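Local coordinates for periplasmic binding protein/LacI transcriptional regulator (Brachyspira murdochii, PDB 4KQC) that probably binds a carbohydrate as the solute-binding component of an ABC transporter, with a fold of the periplasmic binding protein type, at residues A[73-83]-A[96-104]; A[86-94]-A[103-111]. All coordinates share one frame; numbering follows the deposited sequence.

In the fold
Both contacts lie in the same lobe of a two-lobed periplasmic binding protein, the lobe built on the parallel sheet that contains strands 6-10, 89-92 and 105-110. Helix 76-84 leads into strand 89-92, and the loop 96-104 then folds back against that helix before the chain enters strand 105-110. Contact 1 is thus the helix-loop side and contact 2 the strand pair that the helix and loop pack against, their centres about 10 Å apart. They share G103 and A104, and I96 joins them: its CD1 lies 3.7 Å from G91 CA. The centre of contact 2 is about 17 Å from that of the chain, against about 21 Å for contact 1.

Contact 1: residues A[73-83]-A[96-104]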
ATOM      1  N   GLY A  73       6.106  -5.642 -13.823  1.00 12.42           N
ATOM      2  CA  GLY A  73       6.599  -5.869 -15.180  1.00 13.24           C
ATOM      3  C   GLY A  73       7.921  -5.193 -15.378  1.00 12.32           C
ATOM      4  O   GLY A  73       8.422  -4.545 -14.443  1.00 11.51           O
ATOM      5  N   ASP A  74       8.451  -5.321 -16.568  1.00 12.23           N
ATOM      6  CA  ASP A  74       9.774  -4.840 -16.890  1.00 12.43           C
ATOM      7  C   ASP A  74       9.671  -3.643 -17.826  1.00 12.21           C
ATOM      8  O   ASP A  74       9.386  -3.764 -19.039  1.00 13.40           O
ATOM      9  CB  ASP A  74      10.541  -5.951 -17.550  1.00 13.68           C
ATOM     10  CG  ASP A  74      12.037  -5.606 -17.858  1.00 14.35           C
ATOM     11  OD1 ASP A  74      12.382  -4.416 -18.072  1.00 15.28           O
ATOM     12  OD2 ASP A  74      12.856  -6.597 -17.931  1.00 16.00           O
ATOM     13  N   PHE A  75       9.984  -2.478 -17.302  1.00 11.61           N
ATOM     14  CA  PHE A  75       9.955  -1.246 -18.058  1.00 10.73           C
ATOM     15  C   PHE A  75      11.352  -0.649 -18.381  1.00 10.41           C
ATOM     16  O   PHE A  75      11.478   0.532 -18.671  1.00 10.23           O
ATOM     17  CB  PHE A  75       9.095  -0.204 -17.298  1.00 10.37           C
ATOM     18  CG  PHE A  75       7.710  -0.671 -17.054  1.00 10.03           C
ATOM     19  CD1 PHE A  75       7.382  -1.421 -15.923  1.00 10.11           C
ATOM     20  CD2 PHE A  75       6.721  -0.558 -18.059  1.00 10.77           C
ATOM     21  CE1 PHE A  75       6.145  -1.965 -15.745  1.00 10.52           C
ATOM     22  CE2 PHE A  75       5.465  -1.089 -17.856  1.00 10.97           C
ATOM     23  CZ  PHE A  75       5.168  -1.815 -16.714  1.00 10.72           C
ATOM     24  N   THR A  76      12.374  -1.451 -18.326  1.00 10.35           N
ATOM     25  CA  THR A  76      13.709  -0.983 -18.511  1.00 10.89           C
ATOM     26  C   THR A  76      13.987  -0.405 -19.901  1.00 11.16           C
ATOM     27  O   THR A  76      14.734   0.553 -20.004  1.00 11.41           O
ATOM     28  CB  THR A  76      14.770  -2.083 -18.188  1.00 11.10           C
ATOM     29  OG1 THR A  76      14.544  -3.258 -18.976  1.00 11.34           O
ATOM     30  CG2 THR A  76      14.717  -2.521 -16.774  1.00 11.63           C
ATOM     31  N   GLU A  77      13.391  -0.973 -20.944  1.00 12.54           N
ATOM     32  CA  GLU A  77      13.567  -0.440 -22.281  1.00 13.10           C
ATOM     33  C   GLU A  77      12.992   0.956 -22.371  1.00 12.12           C
ATOM     34  O   GLU A  77      13.608   1.848 -22.951  1.00 11.87           O
ATOM     35  CB  GLU A  77      12.957  -1.366 -23.361  1.00 15.47           C
ATOM     36  CG  GLU A  77      13.635  -2.736 -23.411  1.00 17.81           C
ATOM     37  CD  GLU A  77      13.303  -3.550 -24.652  1.00 24.96           C
ATOM     38  OE1 GLU A  77      12.502  -3.078 -25.482  1.00 31.54           O
ATOM     39  OE2 GLU A  77      13.858  -4.681 -24.834  1.00 29.54           O
ATOM     40  N   GLN A  78      11.813   1.145 -21.810  1.00 11.84           N
ATOM     41  CA  GLN A  78      11.129   2.453 -21.834  1.00 11.14           C
ATOM     42  C   GLN A  78      11.938   3.494 -21.023  1.00 10.68           C
ATOM     43  O   GLN A  78      12.181   4.617 -21.486  1.00  9.67           O
ATOM     44  CB  GLN A  78       9.735   2.289 -21.226  1.00 11.97           C
ATOM     45  CG  GLN A  78       8.779   1.578 -22.154  1.00 13.11           C
ATOM     46  CD  GLN A  78       8.916   0.048 -22.163  1.00 15.14           C
ATOM     47  OE1 GLN A  78       9.514  -0.571 -21.272  1.00 14.66           O
ATOM     48  NE2 GLN A  78       8.437  -0.548 -23.232  1.00 19.43           N
ATOM     49  N   ILE A  79      12.415   3.072 -19.865  1.00 10.70           N
ATOM     50  CA  ILE A  79      13.171   3.983 -18.999  1.00 11.53           C
ATOM     51  C   ILE A  79      14.517   4.326 -19.652  1.00 10.80           C
ATOM     52  O   ILE A  79      14.968   5.488 -19.660  1.00 12.00           O
ATOM     53  CB  ILE A  79      13.339   3.394 -17.594  1.00 11.44           C
ATOM     54  CG1 ILE A  79      12.011   3.311 -16.905  1.00 11.26           C
ATOM     55  CG2 ILE A  79      14.342   4.214 -16.763  1.00 12.38           C
ATOM     56  CD1 ILE A  79      12.017   2.345 -15.757  1.00 11.55           C
ATOM     57  N   LYS A  80      15.127   3.351 -20.298  1.00 11.66           N
ATOM     58  CA  LYS A  80      16.356   3.602 -21.050  1.00 12.36           C
ATOM     59  C   LYS A  80      16.159   4.642 -22.117  1.00 11.27           C
ATOM     60  O   LYS A  80      17.007   5.566 -22.307  1.00 11.43           O
ATOM     61  CB  LYS A  80      16.921   2.281 -21.631  1.00 13.67           C
ATOM     62  CG  LYS A  80      18.233   2.503 -22.316  1.00 16.59           C
ATOM     63  CD  LYS A  80      19.013   1.215 -22.343  1.00 20.30           C
ATOM     64  CE  LYS A  80      20.250   1.376 -23.182  1.00 25.65           C
ATOM     65  NZ  LYS A  80      20.859   0.026 -23.354  1.00 29.40           N
ATOM     66  N   ARG A  81      15.044   4.542 -22.855  1.00 11.37           N
ATOM     67  CA  ARG A  81      14.727   5.539 -23.900  1.00 11.32           C
ATOM     68  C   ARG A  81      14.471   6.937 -23.313  1.00 11.85           C
ATOM     69  O   ARG A  81      14.914   7.939 -23.860  1.00 10.91           O
ATOM     70  CB  ARG A  81      13.590   4.971 -24.833  1.00 12.87           C
ATOM     71  CG  ARG A  81      13.227   5.786 -26.062  1.00 13.47           C
ATOM     72  CD  ARG A  81      12.619   4.900 -27.153  1.00 15.37           C
ATOM     73  NE  ARG A  81      11.252   4.572 -26.855  1.00 15.73           N
ATOM     74  CZ  ARG A  81      10.192   5.241 -27.312  1.00 17.06           C
ATOM     75  NH1 ARG A  81       8.955   4.893 -26.915  1.00 17.04           N
ATOM     76  NH2 ARG A  81      10.348   6.290 -28.103  1.00 17.58           N
ATOM     77  N   ILE A  82      13.706   6.973 -22.248  1.00  9.76           N
ATOM     78  CA  ILE A  82      13.447   8.251 -21.511  1.00 10.19           C
ATOM     79  C   ILE A  82      14.770   8.913 -21.167  1.00 10.37           C
ATOM     80  O   ILE A  82      14.951  10.130 -21.333  1.00  9.98           O
ATOM     81  CB  ILE A  82      12.568   7.986 -20.277  1.00 10.16           C
ATOM     82  CG1 ILE A  82      11.107   7.700 -20.683  1.00 10.28           C
ATOM     83  CG2 ILE A  82      12.657   9.175 -19.337  1.00 10.86           C
ATOM     84  CD1 ILE A  82      10.240   7.110 -19.565  1.00 10.79           C
ATOM     85  N   LYS A  83      15.687   8.113 -20.631  1.00 11.15           N
ATOM     86  CA  LYS A  83      17.013   8.622 -20.201  1.00 11.90           C
ATOM     87  C   LYS A  83      17.752   9.194 -21.400  1.00 11.55           C
ATOM     88  O   LYS A  83      18.225  10.328 -21.362  1.00 11.44           O
ATOM     89  CB  LYS A  83      17.815   7.542 -19.487  1.00 12.72           C
ATOM     90  CG  LYS A  83      19.098   8.087 -18.887  1.00 14.84           C
ATOM     91  CD  LYS A  83      19.932   6.980 -18.303  1.00 17.00           C
ATOM     92  CE  LYS A  83      20.894   7.615 -17.328  1.00 19.88           C
ATOM     93  NZ  LYS A  83      21.797   6.622 -16.722  1.00 21.53           N
ATOM     94  N   ILE A  96       8.979   3.532  -9.858  1.00 12.67           N
ATOM     95  CA  ILE A  96       9.765   2.673 -10.742  1.00 12.46           C
ATOM     96  C   ILE A  96      10.580   1.768  -9.810  1.00 13.34           C
ATOM     97  O   ILE A  96      11.181   2.266  -8.833  1.00 12.52           O
ATOM     98  CB  ILE A  96      10.754   3.494 -11.574  1.00 12.25           C
ATOM     99  CG1 ILE A  96      10.076   4.344 -12.622  1.00 13.20           C
ATOM    100  CG2 ILE A  96      11.735   2.589 -12.313  1.00 13.42           C
ATOM    101  CD1 ILE A  96       9.571   5.658 -12.165  1.00 13.54           C
ATOM    102  N   LEU A  97      10.618   0.484 -10.067  1.00 13.83           N
ATOM    103  CA  LEU A  97      11.425  -0.393  -9.183  1.00 16.05           C
ATOM    104  C   LEU A  97      12.855   0.054  -9.239  1.00 15.40           C
ATOM    105  O   LEU A  97      13.370   0.353 -10.301  1.00 14.90           O
ATOM    106  CB  LEU A  97      11.403  -1.853  -9.628  1.00 16.82           C
ATOM    107  CG  LEU A  97      10.197  -2.708  -9.359  1.00 19.64           C
ATOM    108  CD1 LEU A  97      10.451  -4.105  -9.982  1.00 18.88           C
ATOM    109  CD2 LEU A  97       9.859  -2.818  -7.890  1.00 21.28           C
ATOM    110  N   PRO A  98      13.566   0.056  -8.088  1.00 15.85           N
ATOM    111  CA  PRO A  98      14.881   0.630  -8.067  1.00 17.37           C
ATOM    112  C   PRO A  98      15.870   0.008  -9.043  1.00 15.65           C
ATOM    113  O   PRO A  98      16.706   0.686  -9.640  1.00 15.24           O
ATOM    114  CB  PRO A  98      15.336   0.403  -6.600  1.00 19.32           C
ATOM    115  CG  PRO A  98      14.060   0.448  -5.853  1.00 20.01           C
ATOM    116  CD  PRO A  98      13.051  -0.231  -6.728  1.00 18.85           C
ATOM    117  N   ASP A  99      15.795  -1.306  -9.205  1.00 16.71           N
ATOM    118  CA  ASP A  99      16.668  -1.988 -10.137  1.00 14.95           C
ATOM    119  C   ASP A  99      16.329  -1.774 -11.602  1.00 15.19           C
ATOM    120  O   ASP A  99      17.029  -2.312 -12.488  1.00 17.04           O
ATOM    121  CB  ASP A  99      16.826  -3.513  -9.765  1.00 15.68           C
ATOM    122  CG  ASP A  99      15.578  -4.374 -10.063  1.00 18.39           C
ATOM    123  OD1 ASP A  99      14.635  -3.933 -10.743  1.00 18.50           O
ATOM    124  OD2 ASP A  99      15.582  -5.531  -9.610  1.00 19.41           O
ATOM    125  N   GLN A 100      15.286  -1.007 -11.887  1.00 12.68           N
ATOM    126  CA  GLN A 100      14.932  -0.630 -13.257  1.00 11.75           C
ATOM    127  C   GLN A 100      15.240   0.835 -13.542  1.00 11.90           C
ATOM    128  O   GLN A 100      15.099   1.268 -14.687  1.00 12.46           O
ATOM    129  CB  GLN A 100      13.462  -0.872 -13.551  1.00 11.33           C
ATOM    130  CG  GLN A 100      13.086  -2.341 -13.463  1.00 11.02           C
ATOM    131  CD  GLN A 100      11.692  -2.679 -13.967  1.00 11.44           C
ATOM    132  OE1 GLN A 100      11.037  -1.882 -14.625  1.00 12.76           O
ATOM    133  NE2 GLN A 100      11.213  -3.851 -13.574  1.00 12.01           N
ATOM    134  N   ALA A 101      15.497   1.636 -12.515  1.00 12.89           N
ATOM    135  CA  ALA A 101      15.496   3.068 -12.704  1.00 12.30           C
ATOM    136  C   ALA A 101      16.662   3.631 -13.516  1.00 12.57           C
ATOM    137  O   ALA A 101      16.558   4.738 -14.082  1.00 12.98           O
ATOM    138  CB  ALA A 101      15.459   3.760 -11.318  1.00 11.81           C
ATOM    139  N   GLN A 102      17.792   2.932 -13.554  1.00 13.50           N
ATOM    140  CA  GLN A 102      18.913   3.323 -14.395  1.00 13.85           C
ATOM    141  C   GLN A 102      19.398   4.780 -14.211  1.00 13.72           C
ATOM    142  O   GLN A 102      19.859   5.421 -15.165  1.00 14.25           O
ATOM    143  CB  GLN A 102      18.540   3.037 -15.877  1.00 14.43           C
ATOM    144  CG  GLN A 102      18.321   1.570 -16.211  1.00 14.96           C
ATOM    145  CD  GLN A 102      17.623   1.358 -17.560  1.00 15.65           C
ATOM    146  OE1 GLN A 102      18.223   1.468 -18.623  1.00 18.17           O
ATOM    147  NE2 GLN A 102      16.342   1.097 -17.522  1.00 14.98           N
ATOM    148  N   GLY A 103      19.304   5.302 -12.981  1.00 14.79           N
ATOM    149  CA  GLY A 103      19.745   6.662 -12.743  1.00 15.09           C
ATOM    150  C   GLY A 103      18.877   7.725 -13.314  1.00 15.32           C
ATOM    151  O   GLY A 103      19.341   8.843 -13.402  1.00 18.57           O
ATOM    152  N   ALA A 104      17.720   7.363 -13.853  1.00 13.97           N
ATOM    153  CA  ALA A 104      16.881   8.326 -14.592  1.00 13.93           C
ATOM    154  C   ALA A 104      15.751   8.953 -13.750  1.00 13.50           C
ATOM    155  O   ALA A 104      15.102   9.920 -14.205  1.00 16.22           O
ATOM    156  CB  ALA A 104      16.326   7.670 -15.824  1.00 15.15           C
TER
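The side-chain amide of Q100 grips the turn leading into helix 76-84 with both of its ends. Its NE2 donates to G73 O at 3.0 Å, an almost straight bond (175°) lying in the amide plane, while OE1 receives F75 N at 2.9 Å from above its carbonyl plane. Two bonds therefore fix the rotation of the amide, and OE1 also lies at the edge of the F75 ring. A leucine in place of Q100 would probably leave F75 N and G73 O without these mates and the loop less firmly tied to the start of the helix. Q102 binds just beyond, at the first residue of the helix: its NE2 bonds T76 O at 3.0 Å, in the carbonyl plane and on a lone pair, and also reaches back to Q100 O. T76 O thus serves two donors, since K80 N bonds it within the helix.

The element being held is a helix start, with F75 at the N-cap position and an Asx turn in which D74 OD1 accepts from T76 N. The same oxygen takes T76 OG1 through its syn lone pair. In this lobe of the periplasmic binding protein fold, the loop that follows strand 89-92 runs back over the helix that precedes it, while helix 48-60 touches F75, Q78 and I82.

Apolar packing centres on I79. Its CD1 presses against I96 CG2 at 3.5 Å, tighter than usual for two carbons, and its CG2 approaches A104 CB. T76 CG2 meets the Q100 chain at about a right angle, 3.7 Å from its CG.

Charge enters at K83, whose CG stands anti to the backbone N (chi1 -173°). The extended chain passes A104 CB and brings NZ to Q102 O at 2.8 Å, in the type I' turn from A101 to A104.

Contact 2: residues A[86-94]-A[103-111]; sequences NIPLIGFDS and GAVLATAST
L89 O accepts L106 N nearly end-on at 2.9 Å, the first of four backbone bonds that tie strand 89-92 and the residue after it to the parallel strand 105-110, the strand directions differing by 21°. G91 follows on both of its polar atoms, N giving to A107 O and O taking A109 N, and D93 N closes the series on A109 O at 2.9 Å. The weave draws in CA-H groups as well: T108 CA lies 3.0 Å from G91 O. A107 N, by contrast, is buried without a partner.

At G91 the missing side chain matters, because a CB there would clash with T108 OG1. That hydroxyl sits against G91 CA, and T108 CG2, anti to the backbone N, lies over the G91 carbonyl, 3.4 Å from its O. L89 CD2 meets V105 CG2 at 3.8 Å as the two side chains pass at a slant. I90 CD1 leans on L106 CB and A107 CB, and L106 CD1 reaches P88 CB at 3.9 Å.

A water links D93 OD1, at the longer of its two distances, to T111 N. Strand 66-68 flanks 89-92 on its other edge, and helix 273-288 packs on I90 and F92. Such neighbouring parallel strands with helices against the sheet are characteristic of the alpha/beta lobes of periplasmic binding proteins.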
ATOM      1  N   ASN A  86      16.464  12.482 -22.577  1.00 12.23           N
ATOM      2  CA  ASN A  86      16.550  13.523 -21.546  0.70 12.82           C
ATOM      3  C   ASN A  86      15.207  14.119 -21.162  1.00 13.26           C
ATOM      4  O   ASN A  86      15.130  15.326 -20.837  1.00 15.04           O
ATOM      5  CB  ASN A  86      17.539  14.649 -21.969  0.70 14.09           C
ATOM      6  CG  ASN A  86      18.964  14.158 -22.065  0.70 15.08           C
ATOM      7  OD1 ASN A  86      19.647  14.363 -23.098  0.70 19.51           O
ATOM      8  ND2 ASN A  86      19.420  13.487 -21.028  0.70 15.67           N
ATOM      9  N   ILE A  87      14.190  13.282 -21.121  1.00 11.55           N
ATOM     10  CA  ILE A  87      12.860  13.661 -20.560  1.00 12.24           C
ATOM     11  C   ILE A  87      12.901  13.507 -19.029  1.00 11.39           C
ATOM     12  O   ILE A  87      13.202  12.431 -18.542  1.00 11.32           O
ATOM     13  CB  ILE A  87      11.756  12.807 -21.146  1.00 12.49           C
ATOM     14  CG1 ILE A  87      11.629  12.993 -22.686  1.00 13.58           C
ATOM     15  CG2 ILE A  87      10.429  13.133 -20.489  1.00 13.94           C
ATOM     16  CD1 ILE A  87      10.828  11.880 -23.354  1.00 14.22           C
ATOM     17  N   PRO A  88      12.599  14.542 -18.266  1.00 11.91           N
ATOM     18  CA  PRO A  88      12.566  14.379 -16.833  1.00 12.13           C
ATOM     19  C   PRO A  88      11.533  13.345 -16.408  1.00 11.05           C
ATOM     20  O   PRO A  88      10.396  13.369 -16.869  1.00 11.29           O
ATOM     21  CB  PRO A  88      12.170  15.753 -16.332  1.00 12.66           C
ATOM     22  CG  PRO A  88      12.572  16.697 -17.409  1.00 13.83           C
ATOM     23  CD  PRO A  88      12.505  15.951 -18.678  1.00 13.32           C
ATOM     24  N   LEU A  89      11.968  12.447 -15.532  1.00 11.01           N
ATOM     25  CA  LEU A  89      11.173  11.308 -15.081  1.00 10.53           C
ATOM     26  C   LEU A  89      10.968  11.381 -13.559  1.00 10.75           C
ATOM     27  O   LEU A  89      11.938  11.422 -12.823  1.00 10.96           O
ATOM     28  CB  LEU A  89      11.849   9.978 -15.494  1.00 11.56           C
ATOM     29  CG  LEU A  89      11.135   8.719 -15.097  1.00 11.95           C
ATOM     30  CD1 LEU A  89       9.713   8.580 -15.698  1.00 11.28           C
ATOM     31  CD2 LEU A  89      12.020   7.523 -15.429  1.00 13.02           C
ATOM     32  N   ILE A  90       9.710  11.304 -13.164  1.00 10.13           N
ATOM     33  CA  ILE A  90       9.283  11.329 -11.756  1.00 10.72           C
ATOM     34  C   ILE A  90       8.576  10.032 -11.501  1.00 11.17           C
ATOM     35  O   ILE A  90       7.698   9.635 -12.297  1.00 10.80           O
ATOM     36  CB  ILE A  90       8.306  12.500 -11.530  1.00 12.38           C
ATOM     37  CG1 ILE A  90       8.957  13.861 -11.828  1.00 14.04           C
ATOM     38  CG2 ILE A  90       7.640  12.504 -10.150  1.00 12.02           C
ATOM     39  CD1 ILE A  90      10.249  14.097 -11.106  1.00 14.39           C
ATOM     40  N   GLY A  91       8.882   9.358 -10.402  1.00 10.57           N
ATOM     41  CA  GLY A  91       8.013   8.254  -9.964  1.00 10.79           C
ATOM     42  C   GLY A  91       6.880   8.770  -9.061  1.00 10.62           C
ATOM     43  O   GLY A  91       7.019   9.800  -8.329  1.00 10.39           O
ATOM     44  N   PHE A  92       5.792   8.030  -9.014  1.00 10.08           N
ATOM     45  CA  PHE A  92       4.782   8.281  -8.031  1.00 10.56           C
ATOM     46  C   PHE A  92       4.101   7.027  -7.562  1.00 10.77           C
ATOM     47  O   PHE A  92       4.131   6.018  -8.233  1.00 10.93           O
ATOM     48  CB  PHE A  92       3.831   9.410  -8.447  1.00 10.10           C
ATOM     49  CG  PHE A  92       2.831   9.049  -9.494  1.00 10.55           C
ATOM     50  CD1 PHE A  92       3.248   8.780 -10.752  1.00  9.97           C
ATOM     51  CD2 PHE A  92       1.474   9.024  -9.228  1.00 10.83           C
ATOM     52  CE1 PHE A  92       2.356   8.493 -11.750  1.00 10.86           C
ATOM     53  CE2 PHE A  92       0.557   8.736 -10.214  1.00 11.35           C
ATOM     54  CZ  PHE A  92       1.002   8.453 -11.502  1.00 10.48           C
ATOM     55  N   ASP A  93       3.489   7.079  -6.371  1.00 10.99           N
ATOM     56  CA  ASP A  93       2.991   5.826  -5.753  1.00 12.62           C
ATOM     57  C   ASP A  93       4.195   4.827  -5.671  1.00 12.60           C
ATOM     58  O   ASP A  93       5.312   5.257  -5.339  1.00 14.38           O
ATOM     59  CB  ASP A  93       1.780   5.281  -6.550  1.00 12.85           C
ATOM     60  CG  ASP A  93       1.039   4.213  -5.822  1.00 15.80           C
ATOM     61  OD1 ASP A  93       0.338   4.573  -4.827  1.00 17.07           O
ATOM     62  OD2 ASP A  93       1.180   3.046  -6.187  1.00 18.22           O
ATOM     63  N   SER A  94       4.052   3.559  -6.067  1.00 13.77           N
ATOM     64  CA  SER A  94       5.196   2.675  -5.998  1.00 14.97           C
ATOM     65  C   SER A  94       6.292   3.042  -7.002  1.00 14.60           C
ATOM     66  O   SER A  94       7.430   2.479  -6.917  1.00 14.86           O
ATOM     67  CB  SER A  94       4.747   1.224  -6.156  1.00 14.90           C
ATOM     68  OG  SER A  94       3.931   1.116  -7.278  1.00 16.42           O
ATOM     69  N   GLY A 103      19.304   5.302 -12.981  1.00 14.79           N
ATOM     70  CA  GLY A 103      19.745   6.662 -12.743  1.00 15.09           C
ATOM     71  C   GLY A 103      18.877   7.725 -13.314  1.00 15.32           C
ATOM     72  O   GLY A 103      19.341   8.843 -13.402  1.00 18.57           O
ATOM     73  N   ALA A 104      17.720   7.363 -13.853  1.00 13.97           N
ATOM     74  CA  ALA A 104      16.881   8.326 -14.592  1.00 13.93           C
ATOM     75  C   ALA A 104      15.751   8.953 -13.750  1.00 13.50           C
ATOM     76  O   ALA A 104      15.102   9.920 -14.205  1.00 16.22           O
ATOM     77  CB  ALA A 104      16.326   7.670 -15.824  1.00 15.15           C
ATOM     78  N   VAL A 105      15.490   8.397 -12.570  1.00 12.71           N
ATOM     79  CA  VAL A 105      14.360   8.858 -11.805  1.00 12.58           C
ATOM     80  C   VAL A 105      14.835  10.017 -10.892  1.00 12.82           C
ATOM     81  O   VAL A 105      15.592   9.798  -9.977  1.00 14.10           O
ATOM     82  CB  VAL A 105      13.697   7.723 -10.991  1.00 12.62           C
ATOM     83  CG1 VAL A 105      12.561   8.306 -10.136  1.00 13.66           C
ATOM     84  CG2 VAL A 105      13.251   6.613 -11.925  1.00 12.88           C
ATOM     85  N   LEU A 106      14.322  11.213 -11.144  1.00 12.56           N
ATOM     86  CA  LEU A 106      14.757  12.374 -10.408  1.00 12.35           C
ATOM     87  C   LEU A 106      14.259  12.478  -8.968  1.00 13.13           C
ATOM     88  O   LEU A 106      14.974  13.012  -8.090  1.00 13.03           O
ATOM     89  CB  LEU A 106      14.377  13.636 -11.181  1.00 13.18           C
ATOM     90  CG  LEU A 106      15.072  13.910 -12.508  1.00 14.09           C
ATOM     91  CD1 LEU A 106      14.363  15.031 -13.251  1.00 14.53           C
ATOM     92  CD2 LEU A 106      16.497  14.332 -12.258  1.00 15.48           C
ATOM     93  N   ALA A 107      13.026  12.043  -8.768  1.00 12.48           N
ATOM     94  CA  ALA A 107      12.304  12.141  -7.527  1.00 12.36           C
ATOM     95  C   ALA A 107      11.039  11.320  -7.660  1.00 12.89           C
ATOM     96  O   ALA A 107      10.598  11.019  -8.790  1.00 11.97           O
ATOM     97  CB  ALA A 107      11.986  13.575  -7.211  1.00 12.30           C
ATOM     98  N   THR A 108      10.475  10.965  -6.500  1.00 12.88           N
ATOM     99  CA  THR A 108       9.239  10.180  -6.411  1.00 12.15           C
ATOM    100  C   THR A 108       8.361  10.811  -5.342  1.00 12.63           C
ATOM    101  O   THR A 108       8.859  11.290  -4.295  1.00 12.62           O
ATOM    102  CB  THR A 108       9.576   8.734  -6.044  1.00 13.90           C
ATOM    103  OG1 THR A 108      10.362   8.162  -7.108  1.00 14.83           O
ATOM    104  CG2 THR A 108       8.403   7.890  -5.819  1.00 15.13           C
ATOM    105  N   ALA A 109       7.068  10.857  -5.618  1.00 11.23           N
ATOM    106  CA  ALA A 109       6.067  11.200  -4.587  1.00 11.21           C
ATOM    107  C   ALA A 109       5.294   9.938  -4.161  1.00 10.75           C
ATOM    108  O   ALA A 109       4.606   9.342  -4.977  1.00 10.92           O
ATOM    109  CB  ALA A 109       5.121  12.226  -5.113  1.00 11.98           C
ATOM    110  N   SER A 110       5.365   9.568  -2.885  1.00 11.81           N
ATOM    111  CA  SER A 110       4.751   8.337  -2.437  1.00 12.31           C
ATOM    112  C   SER A 110       4.583   8.265  -0.971  1.00 12.17           C
ATOM    113  O   SER A 110       5.216   9.023  -0.249  1.00 11.68           O
ATOM    114  CB  SER A 110       5.637   7.145  -2.798  1.00 14.50           C
ATOM    115  OG  SER A 110       6.866   7.159  -2.144  1.00 18.96           O
ATOM    116  N   THR A 111       3.766   7.306  -0.544  1.00 11.50           N
ATOM    117  CA  THR A 111       3.682   6.919   0.839  1.00 11.77           C
ATOM    118  C   THR A 111       5.043   6.310   1.206  1.00 11.42           C
ATOM    119  O   THR A 111       5.640   5.569   0.410  1.00 13.74           O
ATOM    120  CB  THR A 111       2.591   5.877   0.949  1.00 11.75           C
ATOM    121  OG1 THR A 111       1.352   6.457   0.474  1.00 11.19           O
ATOM    122  CG2 THR A 111       2.505   5.354   2.417  1.00 12.69           C
TER
HETATM  123  O   HOH W   1      15.068  12.071 -15.565  1.00 17.55           O
HETATM  124  O   HOH W   2       2.389   5.645  -2.535  1.00 17.71           O
HETATM  125  O   HOH W   3       7.772   4.718  -4.115  1.00 24.56           O